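PDB 6JPK: aspartate aminotransferase, cytoplasmic from Schizosaccharomyces pombe 972h-, which catalyses the reversible transfer of the amino group from L-aspartate to 2-oxoglutarate, giving oxaloacetate and L-glutamate, with pyridoxal 5'-phosphate as cofactor. Local coordinates for residues Q311-A314 / E315-Q318; I302-E305 / I306-P310; T121-V124 / K125-A129; S176-E179 / G180-F183; H25-D29 / P30-N34. The protein carries 1 engineered substitution. All coordinates share one frame; numbering follows the deposited sequence.

Contact 1 of 5, residues Q311-A314 / E315-Q318; sequences QLFA and EWEQ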
loop_
_atom_site.group_PDB
_atom_site.type_symbol
_atom_site.label_atom_id
_atom_site.label_comp_id
_atom_site.label_asym_id
_atom_site.label_seq_id
_atom_site.Cartn_x
_atom_site.Cartn_y
_atom_site.Cartn_z
ATOM N N GLN A 311 -19.992 21.743 -5.879
ATOM C CA GLN A 311 -20.807 21.166 -6.940
ATOM C C GLN A 311 -20.491 19.686 -7.148
ATOM O O GLN A 311 -21.405 18.864 -7.267
ATOM C CB GLN A 311 -20.623 21.949 -8.243
ATOM C CG GLN A 311 -21.550 21.438 -9.329
ATOM C CD GLN A 311 -21.294 22.053 -10.697
ATOM O OE1 GLN A 311 -20.845 23.200 -10.806
ATOM N NE2 GLN A 311 -21.580 21.280 -11.754
ATOM N N LEU A 312 -19.207 19.319 -7.221
ATOM C CA LEU A 312 -18.876 17.898 -7.333
ATOM C C LEU A 312 -19.381 17.125 -6.119
ATOM O O LEU A 312 -19.880 16.001 -6.256
ATOM C CB LEU A 312 -17.373 17.695 -7.498
ATOM C CG LEU A 312 -16.733 18.076 -8.830
ATOM C CD1 LEU A 312 -15.225 17.841 -8.780
ATOM C CD2 LEU A 312 -17.370 17.264 -9.955
ATOM N N PHE A 313 -19.275 17.721 -4.927
ATOM C CA PHE A 313 -19.791 17.070 -3.724
ATOM C C PHE A 313 -21.279 16.770 -3.871
ATOM O O PHE A 313 -21.727 15.655 -3.581
ATOM C CB PHE A 313 -19.538 17.936 -2.486
ATOM C CG PHE A 313 -19.791 17.225 -1.171
ATOM C CD1 PHE A 313 -21.083 17.096 -0.656
ATOM C CD2 PHE A 313 -18.732 16.719 -0.430
ATOM C CE1 PHE A 313 -21.306 16.437 0.568
ATOM C CE2 PHE A 313 -18.954 16.074 0.792
ATOM C CZ PHE A 313 -20.238 15.943 1.286
ATOM N N ALA A 314 -22.056 17.759 -4.327
ATOM C CA ALA A 314 -23.488 17.553 -4.524
ATOM C C ALA A 314 -23.760 16.480 -5.576
ATOM O O ALA A 314 -24.702 15.690 -5.438
ATOM C CB ALA A 314 -24.162 18.869 -4.925
ATOM N N GLU A 315 -22.968 16.456 -6.650
ATOM C CA GLU A 315 -23.161 15.431 -7.672
ATOM C C GLU A 315 -22.772 14.056 -7.149
ATOM O O GLU A 315 -23.422 13.057 -7.474
ATOM C CB GLU A 315 -22.370 15.798 -8.928
ATOM C CG GLU A 315 -22.925 17.092 -9.570
ATOM C CD GLU A 315 -22.044 17.677 -10.656
ATOM O OE1 GLU A 315 -21.175 16.948 -11.172
ATOM O OE2 GLU A 315 -22.245 18.870 -11.011
ATOM N N TRP A 316 -21.724 13.986 -6.325
ATOM C CA TRP A 316 -21.379 12.723 -5.682
ATOM C C TRP A 316 -22.530 12.221 -4.816
ATOM O O TRP A 316 -22.844 11.022 -4.826
ATOM C CB TRP A 316 -20.095 12.884 -4.863
ATOM C CG TRP A 316 -19.679 11.665 -4.063
ATOM C CD1 TRP A 316 -19.593 10.366 -4.507
ATOM C CD2 TRP A 316 -19.264 11.643 -2.685
ATOM N NE1 TRP A 316 -19.163 9.543 -3.482
ATOM C CE2 TRP A 316 -18.955 10.301 -2.359
ATOM C CE3 TRP A 316 -19.131 12.630 -1.696
ATOM C CZ2 TRP A 316 -18.513 9.920 -1.085
ATOM C CZ3 TRP A 316 -18.694 12.243 -0.418
ATOM C CH2 TRP A 316 -18.400 10.899 -0.132
ATOM N N GLU A 317 -23.189 13.125 -4.076
ATOM C CA GLU A 317 -24.325 12.711 -3.250
ATOM C C GLU A 317 -25.455 12.139 -4.099
ATOM O O GLU A 317 -26.140 11.197 -3.675
ATOM C CB GLU A 317 -24.840 13.884 -2.408
ATOM C CG GLU A 317 -23.958 14.202 -1.194
ATOM C CD GLU A 317 -24.474 15.398 -0.408
ATOM O OE1 GLU A 317 -24.818 16.429 -1.045
ATOM O OE2 GLU A 317 -24.548 15.299 0.840
ATOM N N GLN A 318 -25.671 12.699 -5.298
ATOM C CA GLN A 318 -26.600 12.081 -6.244
ATOM C C GLN A 318 -26.163 10.666 -6.623
ATOM O O GLN A 318 -27.002 9.766 -6.737
ATOM C CB GLN A 318 -26.742 12.942 -7.504
ATOM C CG GLN A 318 -27.570 14.184 -7.292
ATOM C CD GLN A 318 -28.885 13.869 -6.599
ATOM O OE1 GLN A 318 -29.700 13.090 -7.104
ATOM N NE2 GLN A 318 -29.086 14.455 -5.417
HETATM O O HOH W 1 -27.069 16.421 -4.507
#
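F313 and W316 set their rings against each other one helical turn apart. Both have CG anti to the backbone N, which sends the two aromatics off the same flank of the helix. The six-membered ring of W316 turns its edge to the face of F313 in a T-shaped stack, planes at 85° and centroids 5.6 Å apart; CE2 of F313 lies 4.0 Å from CZ3 of W316. On the rim of the F313 ring, near its plane, comes the carboxylate of E317, with OE2 3.4 Å from CE1. The extended E317 chain crosses the phenyl ring at a slant, and its OE2 has a long, weak ion pair with R89.

A second pair lies on another flank. The Q311 chain is extended and carries its amide to the carboxylate of E315, whose OE2 receives NE2 of Q311 at 2.6 Å with an N-H...O angle of 163°. OE2 is nearly in the amide plane, although the amide and carboxylate are themselves well twisted. The other oxygen, OE1 of E315, makes a salt bridge with K55, so both carboxylate oxygens have partners. Further on, a water joins O of A314 to NE2 of Q318.

This is the first part of the long helix 310-340. W316 gives its NE1 to the O of N256 and packs on I306 and L307 of helix 297-308, while L312 lies against I59 of helix 51-62 and F313 meets L230 of helix 230-233.

Contact 2 of 5, residues I302-E305 / I306-P310; sequences IAAE and ILNSP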
loop_
_atom_site.group_PDB
_atom_site.type_symbol
_atom_site.label_atom_id
_atom_site.label_comp_id
_atom_site.label_asym_id
_atom_site.label_seq_id
_atom_site.Cartn_x
_atom_site.Cartn_y
_atom_site.Cartn_z
ATOM N N ILE A 302 -8.506 12.391 -6.674
ATOM C CA ILE A 302 -9.890 12.365 -7.134
ATOM C C ILE A 302 -10.832 12.664 -5.979
ATOM O O ILE A 302 -11.717 13.521 -6.085
ATOM C CB ILE A 302 -10.210 11.004 -7.785
ATOM C CG1 ILE A 302 -9.537 10.898 -9.152
ATOM C CG2 ILE A 302 -11.717 10.794 -7.912
ATOM C CD1 ILE A 302 -9.631 9.490 -9.753
ATOM N N ALA A 303 -10.626 11.976 -4.849
ATOM C CA ALA A 303 -11.468 12.159 -3.675
ATOM C C ALA A 303 -11.366 13.581 -3.146
ATOM O O ALA A 303 -12.381 14.196 -2.792
ATOM C CB ALA A 303 -11.076 11.139 -2.594
ATOM N N ALA A 304 -10.147 14.132 -3.097
ATOM C CA ALA A 304 -10.000 15.506 -2.634
ATOM C C ALA A 304 -10.719 16.464 -3.574
ATOM O O ALA A 304 -11.312 17.450 -3.128
ATOM C CB ALA A 304 -8.521 15.884 -2.516
ATOM N N GLU A 305 -10.693 16.182 -4.879
ATOM C CA GLU A 305 -11.360 17.079 -5.822
ATOM C C GLU A 305 -12.860 17.118 -5.550
ATOM O O GLU A 305 -13.460 18.194 -5.461
ATOM C CB GLU A 305 -11.074 16.643 -7.263
ATOM C CG GLU A 305 -11.372 17.707 -8.280
ATOM C CD GLU A 305 -10.443 18.926 -8.153
ATOM O OE1 GLU A 305 -9.296 18.788 -7.645
ATOM O OE2 GLU A 305 -10.872 20.028 -8.555
ATOM N N ILE A 306 -13.473 15.942 -5.385
ATOM C CA ILE A 306 -14.893 15.869 -5.050
ATOM C C ILE A 306 -15.181 16.580 -3.731
ATOM O O ILE A 306 -16.060 17.449 -3.651
ATOM C CB ILE A 306 -15.348 14.400 -4.998
ATOM C CG1 ILE A 306 -15.310 13.775 -6.402
ATOM C CG2 ILE A 306 -16.732 14.297 -4.379
ATOM C CD1 ILE A 306 -15.738 12.298 -6.421
ATOM N N LEU A 307 -14.452 16.211 -2.674
ATOM C CA LEU A 307 -14.813 16.646 -1.326
ATOM C C LEU A 307 -14.666 18.154 -1.141
ATOM O O LEU A 307 -15.404 18.747 -0.350
ATOM C CB LEU A 307 -13.974 15.885 -0.294
ATOM C CG LEU A 307 -14.301 14.382 -0.232
ATOM C CD1 LEU A 307 -13.279 13.579 0.578
ATOM C CD2 LEU A 307 -15.692 14.184 0.335
ATOM N N ASN A 308 -13.746 18.792 -1.859
ATOM C CA ASN A 308 -13.512 20.221 -1.692
ATOM C C ASN A 308 -14.263 21.070 -2.706
ATOM O O ASN A 308 -14.141 22.296 -2.671
ATOM C CB ASN A 308 -12.008 20.516 -1.763
ATOM C CG ASN A 308 -11.264 19.975 -0.554
ATOM O OD1 ASN A 308 -11.613 20.288 0.579
ATOM N ND2 ASN A 308 -10.277 19.126 -0.784
ATOM N N SER A 309 -15.051 20.459 -3.590
ATOM C CA SER A 309 -15.851 21.208 -4.557
ATOM C C SER A 309 -17.322 21.110 -4.186
ATOM O O SER A 309 -17.878 20.003 -4.201
ATOM C CB SER A 309 -15.635 20.678 -5.979
ATOM O OG SER A 309 -16.711 21.093 -6.820
ATOM N N PRO A 310 -17.996 22.214 -3.850
ATOM C CA PRO A 310 -19.428 22.118 -3.519
ATOM C C PRO A 310 -20.263 21.454 -4.608
ATOM O O PRO A 310 -21.140 20.638 -4.295
ATOM C CB PRO A 310 -19.825 23.585 -3.300
ATOM C CG PRO A 310 -18.552 24.212 -2.744
ATOM C CD PRO A 310 -17.446 23.554 -3.560
#
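N308 reaches back one turn to A304, and the carbonyl O of A304 takes both its backbone N and, weakly, its side-chain ND2, each at 3.1 Å. The side chain can fold back this way because CG stands beside its own backbone N (chi1 -69°), bringing the amide next to the carbonyl. ND2 also passes 4.1 Å from CB of A304. One residue earlier, N of L307 bonds to O of A303 at 2.9 Å, and the L307 side chain leans over that carbonyl, with CG 3.2 Å from the oxygen. N of I306 completes the run with O of I302, at 3.1 Å. CB of S309 rests 3.3 Å from O of E305.

In the next shell, ND2 of N308 has a second weak bond to O of R78, at helix 77-87, where F79 packs on A303 and A82 on L307. M257 lies against A303, I306 and L307, and V53 and A56 of helix 51-62 receive I306. OE1 of E305 weakly accepts NE2 of Q63.

Near the end of helix 297-308, S309 is the N-cap of the next helix, with OG bonded to N of L312. One serine hydroxyl thus satisfies an amide in the first turn of helix 310-340, while the N308 side-chain amide makes weak bonds to the carbonyls of A304 and R78, and a glycerol bonds O of L307.

Contact 3 of 5, residues T121-V124 / K125-A129; sequences TFYV and KHTGA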
loop_
_atom_site.group_PDB
_atom_site.type_symbol
_atom_site.label_atom_id
_atom_site.label_comp_id
_atom_site.label_asym_id
_atom_site.label_seq_id
_atom_site.Cartn_x
_atom_site.Cartn_y
_atom_site.Cartn_z
ATOM N N THR A 121 1.747 -1.792 19.506
ATOM C CA THR A 121 3.011 -1.325 20.075
ATOM C C THR A 121 2.795 -0.432 21.294
ATOM O O THR A 121 3.480 -0.587 22.311
ATOM C CB THR A 121 3.816 -0.575 19.002
ATOM O OG1 THR A 121 4.174 -1.481 17.962
ATOM C CG2 THR A 121 5.085 0.056 19.587
ATOM N N PHE A 122 1.855 0.508 21.224
ATOM C CA PHE A 122 1.762 1.557 22.232
ATOM C C PHE A 122 0.638 1.348 23.235
ATOM O O PHE A 122 0.498 2.152 24.162
ATOM C CB PHE A 122 1.623 2.921 21.540
ATOM C CG PHE A 122 2.873 3.333 20.801
ATOM C CD1 PHE A 122 3.947 3.885 21.493
ATOM C CD2 PHE A 122 2.996 3.117 19.439
ATOM C CE1 PHE A 122 5.117 4.252 20.828
ATOM C CE2 PHE A 122 4.167 3.480 18.765
ATOM C CZ PHE A 122 5.225 4.049 19.469
ATOM N N TYR A 123 -0.146 0.280 23.096
ATOM C CA TYR A 123 -1.197 0.001 24.065
ATOM C C TYR A 123 -1.145 -1.446 24.551
ATOM O O TYR A 123 -1.037 -1.689 25.762
ATOM C CB TYR A 123 -2.571 0.308 23.463
ATOM C CG TYR A 123 -3.713 0.178 24.446
ATOM C CD1 TYR A 123 -3.877 1.106 25.478
ATOM C CD2 TYR A 123 -4.640 -0.859 24.338
ATOM C CE1 TYR A 123 -4.918 1.005 26.366
ATOM C CE2 TYR A 123 -5.691 -0.962 25.218
ATOM C CZ TYR A 123 -5.825 -0.037 26.235
ATOM O OH TYR A 123 -6.862 -0.133 27.132
ATOM N N VAL A 124 -1.210 -2.405 23.618
ATOM C CA VAL A 124 -1.292 -3.816 23.996
ATOM C C VAL A 124 -0.044 -4.252 24.756
ATOM O O VAL A 124 -0.136 -4.952 25.771
ATOM C CB VAL A 124 -1.534 -4.700 22.755
ATOM C CG1 VAL A 124 -1.420 -6.195 23.129
ATOM C CG2 VAL A 124 -2.904 -4.399 22.133
ATOM N N LYS A 125 1.139 -3.836 24.284
ATOM C CA LYS A 125 2.414 -4.209 24.903
ATOM C C LYS A 125 2.402 -4.115 26.426
ATOM O O LYS A 125 2.885 -5.014 27.120
ATOM C CB LYS A 125 3.525 -3.317 24.350
ATOM C CG LYS A 125 4.724 -4.042 23.793
ATOM C CD LYS A 125 4.418 -4.683 22.457
ATOM C CE LYS A 125 5.678 -4.817 21.607
ATOM N NZ LYS A 125 5.475 -5.756 20.468
ATOM N N HIS A 126 1.866 -3.023 26.976
ATOM C CA HIS A 126 1.923 -2.852 28.418
ATOM C C HIS A 126 0.598 -3.128 29.126
ATOM O O HIS A 126 0.601 -3.310 30.348
ATOM C CB HIS A 126 2.426 -1.445 28.771
ATOM C CG HIS A 126 1.485 -0.350 28.395
ATOM N ND1 HIS A 126 0.601 0.210 29.294
ATOM C CD2 HIS A 126 1.284 0.290 27.219
ATOM C CE1 HIS A 126 -0.104 1.150 28.688
ATOM N NE2 HIS A 126 0.290 1.216 27.427
ATOM N N THR A 127 -0.525 -3.201 28.404
ATOM C CA THR A 127 -1.801 -3.510 29.045
ATOM C C THR A 127 -2.229 -4.965 28.893
ATOM O O THR A 127 -3.053 -5.427 29.685
ATOM C CB THR A 127 -2.941 -2.631 28.499
ATOM O OG1 THR A 127 -3.219 -2.982 27.130
ATOM C CG2 THR A 127 -2.598 -1.134 28.607
ATOM N N GLY A 128 -1.707 -5.691 27.904
ATOM C CA GLY A 128 -2.206 -7.029 27.637
ATOM C C GLY A 128 -3.635 -7.088 27.134
ATOM O O GLY A 128 -4.253 -8.154 27.187
ATOM N N ALA A 129 -4.183 -5.970 26.648
ATOM C CA ALA A 129 -5.568 -5.946 26.182
ATOM C C ALA A 129 -5.764 -6.832 24.953
ATOM O O ALA A 129 -4.893 -6.918 24.088
ATOM C CB ALA A 129 -5.989 -4.517 25.832
HETATM O O HOH W 2 -0.700 3.678 26.059
#
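Between Y123 and T127 the backbone makes an ordinary i to i+4 bond, N of T127 to O of Y123 at 3.1 Å, although the helix has a wider pi-type turn at 121-124. The same carbonyl oxygen takes a second bond, from OG1 of T127 at 2.9 Å. That hydroxyl comes from above the carbonyl plane, whereas the backbone N arrives nearly along the C=O axis, and chi1 of T127 (68°) turns OG1 back over the preceding turn. T127 then lies over one face of the Y123 ring, with CG2 in a CH-pi contact 4.1 Å from the ring centroid. The methyl CB of A129 meets the ring obliquely, 3.6 Å from CE2.

OG1 of T127 also accepts N of A129, at 3.2 Å, which makes an ST turn at the C-terminal end of helix 107-127. G128, with positive phi, breaks the helix here, and its N still bonds to O of V124 at 2.8 Å. The chain then turns toward strand 131-135 of the central mixed sheet.

H126 folds its imidazole back over the helix. O of Y123 sits over one of its faces, and NE2 points at O of F122 in a weak bond; a water sits near the imidazole plane, giving a hydrogen to O of F122 at 2.7 Å and lying 3.0 Å from NE2. The hydroxyl of Y123 is bonded to O of G180, and NZ of K125 makes a salt bridge with E120. F122 packs on I9 and Y123 on Y4, both of the second subunit.

Contact 4 of 5, residues S176-E179 / G180-F183; sequences SAPE and GSIF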
loop_
_atom_site.group_PDB
_atom_site.type_symbol
_atom_site.label_atom_id
_atom_site.label_comp_id
_atom_site.label_asym_id
_atom_site.label_seq_id
_atom_site.Cartn_x
_atom_site.Cartn_y
_atom_site.Cartn_z
ATOM N N SER A 176 -18.562 -7.773 30.498
ATOM C CA SER A 176 -17.713 -8.766 31.153
ATOM C C SER A 176 -16.275 -8.757 30.648
ATOM O O SER A 176 -15.409 -9.350 31.291
ATOM C CB SER A 176 -18.308 -10.172 30.975
ATOM O OG SER A 176 -18.349 -10.508 29.598
ATOM N N ALA A 177 -16.001 -8.121 29.514
ATOM C CA ALA A 177 -14.642 -8.073 29.005
ATOM C C ALA A 177 -13.761 -7.280 29.965
ATOM O O ALA A 177 -14.231 -6.340 30.611
ATOM C CB ALA A 177 -14.602 -7.439 27.609
ATOM N N PRO A 178 -12.490 -7.662 30.099
ATOM C CA PRO A 178 -11.574 -6.912 30.970
ATOM C C PRO A 178 -11.568 -5.432 30.617
ATOM O O PRO A 178 -11.649 -5.055 29.445
ATOM C CB PRO A 178 -10.215 -7.559 30.688
ATOM C CG PRO A 178 -10.561 -8.978 30.255
ATOM C CD PRO A 178 -11.841 -8.826 29.467
ATOM N N GLU A 179 -11.497 -4.591 31.649
ATOM C CA GLU A 179 -11.459 -3.150 31.430
ATOM C C GLU A 179 -10.340 -2.787 30.464
ATOM O O GLU A 179 -9.249 -3.363 30.504
ATOM C CB GLU A 179 -11.266 -2.412 32.762
ATOM C CG GLU A 179 -12.494 -2.432 33.660
ATOM C CD GLU A 179 -12.424 -1.391 34.782
ATOM O OE1 GLU A 179 -13.487 -0.834 35.139
ATOM O OE2 GLU A 179 -11.311 -1.127 35.296
ATOM N N GLY A 180 -10.620 -1.835 29.579
ATOM C CA GLY A 180 -9.614 -1.397 28.637
ATOM C C GLY A 180 -9.361 -2.350 27.498
ATOM O O GLY A 180 -8.313 -2.253 26.849
ATOM N N SER A 181 -10.285 -3.273 27.230
ATOM C CA SER A 181 -10.198 -4.062 26.010
ATOM C C SER A 181 -10.461 -3.172 24.793
ATOM O O SER A 181 -11.014 -2.078 24.897
ATOM C CB SER A 181 -11.197 -5.222 26.032
ATOM O OG SER A 181 -10.945 -6.095 27.119
ATOM N N ILE A 182 -10.040 -3.651 23.632
ATOM C CA ILE A 182 -10.209 -2.935 22.375
ATOM C C ILE A 182 -11.441 -3.485 21.680
ATOM O O ILE A 182 -11.576 -4.708 21.531
ATOM C CB ILE A 182 -8.972 -3.096 21.482
ATOM C CG1 ILE A 182 -7.710 -2.696 22.245
ATOM C CG2 ILE A 182 -9.150 -2.327 20.178
ATOM C CD1 ILE A 182 -6.490 -3.503 21.830
ATOM N N PHE A 183 -12.343 -2.600 21.251
ATOM C CA PHE A 183 -13.564 -3.022 20.575
ATOM C C PHE A 183 -13.585 -2.432 19.175
ATOM O O PHE A 183 -13.487 -1.207 19.006
ATOM C CB PHE A 183 -14.820 -2.633 21.362
ATOM C CG PHE A 183 -15.248 -3.685 22.346
ATOM C CD1 PHE A 183 -14.598 -3.816 23.567
ATOM C CD2 PHE A 183 -16.272 -4.565 22.042
ATOM C CE1 PHE A 183 -14.956 -4.801 24.466
ATOM C CE2 PHE A 183 -16.649 -5.557 22.942
ATOM C CZ PHE A 183 -15.988 -5.674 24.159
#
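A type II beta turn from P178 to S181 links helix 167-176 to strand 182-186, one of the parallel strands of the central mixed sheet in the large domain of this fold-type I aminotransferase. P178 and S181 close it: the carbonyl O of P178 accepts the backbone N of S181 at 3.2 Å, and it accepts OG of the same residue at 2.6 Å as well. Two donors from one residue therefore grip a single oxygen, the hydroxyl tilted modestly from the carbonyl plane and the amide rather more so. In S181, a chi1 of -60° sets OG beside its own backbone N, and both reach the same carbonyl. OG also lies 3.7 Å from CD of P178.

At the third position of the turn, G180 takes a positive phi of 76°, in a conformation where a CB would come against the carbonyl oxygen of E179. The E179 side chain packs on R212 and K213.

Around the turn, O of A177 accepts a bond from NH2 of R212. Backbone bonds tie I182 to Y132 on one side and F183 to L215 on the other, so the chain enters the sheet between strands 131-135 and 215-220. F183 stacks its ring on that of Y132. Back across the turn, the methyl CB of A177 fits at the edge of the F183 ring, near its plane, 4.1 Å from both CE1 and CZ.

Contact 5 of 5, residues H25-D29 / P30-N34; sequences HQDED and PKKVN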
loop_
_atom_site.group_PDB
_atom_site.type_symbol
_atom_site.label_atom_id
_atom_site.label_comp_id
_atom_site.label_asym_id
_atom_site.label_seq_id
_atom_site.Cartn_x
_atom_site.Cartn_y
_atom_site.Cartn_z
ATOM N N HIS A 25 -17.294 -19.749 -12.216
ATOM C CA HIS A 25 -16.808 -19.587 -13.582
ATOM C C HIS A 25 -16.872 -20.887 -14.371
ATOM O O HIS A 25 -17.041 -20.848 -15.596
ATOM C CB HIS A 25 -15.392 -19.013 -13.572
ATOM C CG HIS A 25 -15.348 -17.575 -13.162
ATOM N ND1 HIS A 25 -16.051 -16.594 -13.828
ATOM C CD2 HIS A 25 -14.714 -16.954 -12.140
ATOM C CE1 HIS A 25 -15.843 -15.429 -13.241
ATOM N NE2 HIS A 25 -15.036 -15.620 -12.215
ATOM N N GLN A 26 -16.777 -22.037 -13.697
ATOM C CA GLN A 26 -16.868 -23.324 -14.381
ATOM C C GLN A 26 -18.305 -23.737 -14.701
ATOM O O GLN A 26 -18.512 -24.604 -15.556
ATOM C CB GLN A 26 -16.198 -24.417 -13.535
ATOM N N ASP A 27 -19.295 -23.153 -14.034
ATOM C CA ASP A 27 -20.690 -23.509 -14.269
ATOM C C ASP A 27 -21.120 -23.079 -15.673
ATOM O O ASP A 27 -20.945 -21.919 -16.059
ATOM C CB ASP A 27 -21.573 -22.846 -13.206
ATOM C CG ASP A 27 -22.985 -23.388 -13.190
ATOM O OD1 ASP A 27 -23.538 -23.650 -14.281
ATOM O OD2 ASP A 27 -23.539 -23.572 -12.085
ATOM N N GLU A 28 -21.709 -24.009 -16.425
ATOM C CA GLU A 28 -22.082 -23.786 -17.819
ATOM C C GLU A 28 -23.531 -23.347 -17.995
ATOM O O GLU A 28 -23.964 -23.131 -19.135
ATOM C CB GLU A 28 -21.824 -25.061 -18.637
ATOM C CG GLU A 28 -20.362 -25.495 -18.574
ATOM C CD GLU A 28 -20.059 -26.777 -19.348
ATOM O OE1 GLU A 28 -18.937 -27.305 -19.176
ATOM O OE2 GLU A 28 -20.926 -27.259 -20.119
ATOM N N ASP A 29 -24.284 -23.191 -16.908
ATOM C CA ASP A 29 -25.694 -22.863 -17.054
ATOM C C ASP A 29 -25.863 -21.367 -17.308
ATOM O O ASP A 29 -25.298 -20.550 -16.572
ATOM C CB ASP A 29 -26.484 -23.279 -15.823
ATOM C CG ASP A 29 -27.994 -23.283 -16.071
ATOM O OD1 ASP A 29 -28.590 -22.200 -16.270
ATOM O OD2 ASP A 29 -28.586 -24.384 -16.073
ATOM N N PRO A 30 -26.637 -20.978 -18.323
ATOM C CA PRO A 30 -26.803 -19.541 -18.620
ATOM C C PRO A 30 -27.469 -18.733 -17.507
ATOM O O PRO A 30 -27.284 -17.509 -17.460
ATOM C CB PRO A 30 -27.654 -19.544 -19.902
ATOM C CG PRO A 30 -28.259 -20.901 -19.984
ATOM C CD PRO A 30 -27.297 -21.841 -19.321
ATOM N N LYS A 31 -28.207 -19.369 -16.597
ATOM C CA LYS A 31 -28.915 -18.665 -15.532
ATOM C C LYS A 31 -28.073 -18.463 -14.275
ATOM O O LYS A 31 -28.605 -18.001 -13.255
ATOM C CB LYS A 31 -30.207 -19.408 -15.183
ATOM C CG LYS A 31 -31.108 -19.643 -16.406
ATOM C CD LYS A 31 -32.593 -19.709 -16.035
ATOM C CE LYS A 31 -33.523 -19.639 -17.281
ATOM N NZ LYS A 31 -33.568 -18.331 -18.085
ATOM N N LYS A 32 -26.778 -18.766 -14.320
ATOM C CA LYS A 32 -25.977 -18.671 -13.106
ATOM C C LYS A 32 -25.856 -17.222 -12.640
ATOM O O LYS A 32 -25.901 -16.284 -13.438
ATOM C CB LYS A 32 -24.593 -19.278 -13.323
ATOM C CG LYS A 32 -23.727 -18.579 -14.372
ATOM C CD LYS A 32 -22.375 -19.298 -14.470
ATOM C CE LYS A 32 -21.328 -18.499 -15.241
ATOM N NZ LYS A 32 -20.098 -19.327 -15.410
ATOM N N VAL A 33 -25.725 -17.045 -11.324
ATOM C CA VAL A 33 -25.596 -15.728 -10.703
ATOM C C VAL A 33 -24.476 -15.798 -9.671
ATOM O O VAL A 33 -24.438 -16.727 -8.855
ATOM C CB VAL A 33 -26.908 -15.267 -10.030
ATOM C CG1 VAL A 33 -26.772 -13.834 -9.456
ATOM C CG2 VAL A 33 -28.089 -15.357 -11.004
ATOM N N ASN A 34 -23.564 -14.824 -9.704
ATOM C CA ASN A 34 -22.528 -14.706 -8.675
ATOM C C ASN A 34 -23.039 -13.738 -7.618
ATOM O O ASN A 34 -23.081 -12.524 -7.835
ATOM C CB ASN A 34 -21.200 -14.233 -9.257
ATOM C CG ASN A 34 -20.067 -14.291 -8.236
ATOM O OD1 ASN A 34 -20.306 -14.397 -7.034
ATOM N ND2 ASN A 34 -18.834 -14.229 -8.713
#
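K32 starts its side chain between its own backbone N and carbonyl carbon (chi1 63°) and then runs out fully extended, which carries NZ across the loop to the carbonyl O of D27. They bond at 2.8 Å, with NZ in the carbonyl plane. On the way the aliphatic part of the lysine passes D27, CD lying 3.9 Å from its CB. D29, with CG anti to its backbone N (chi1 -165°), bends its carboxylate forward over the chain that follows, and OD1 takes the backbone N of K31 at 2.9 Å through its anti lone pair. That bond is close to straight, with an N-H...O angle of 165°. CB of K31 also comes within 3.4 Å of the same oxygen.

The chain here leaves helix 16-26 and turns back toward the short strand 33-34. Two turns make the reversal. D27 heads an Asx turn, its OD1 accepting N of D29 at 2.8 Å. A type I beta turn from D29 to K32 follows, closed by N of K32 to O of D29 at 3.2 Å, the donor standing above the carbonyl plane.

The polar ends have further partners. NZ of K32 also bonds to O of Y24 and makes a cation-pi contact with the ring of that residue. OD2 of D27 is bonded to OH of Y377 and ND1 of H375. Backbone bonds from V33 to H375 and Y377 lay strand 33-34 beside strand 376-377.

Overall arrangement
From the N terminus, contact 5 comes first, closing the reversal between helix 16-26 and strand 33-34, which pairs with strand 376-377. Contact 3 ends helix 107-127 ahead of strand 131-135, and contact 4 brings helix 167-176 into the neighbouring strand 182-186. These two touch, their centres 12 Å apart. Contacts 2 and 1 follow on consecutive helices, 297-308 and 310-340, and also touch, at 9 Å between centres. Each contact closes before the next opens, so none nest or cross. Contact 5 stands alone, at least 37 Å from every other by centres; contacts 1 and 3 lie on opposite sides of the chain's centre.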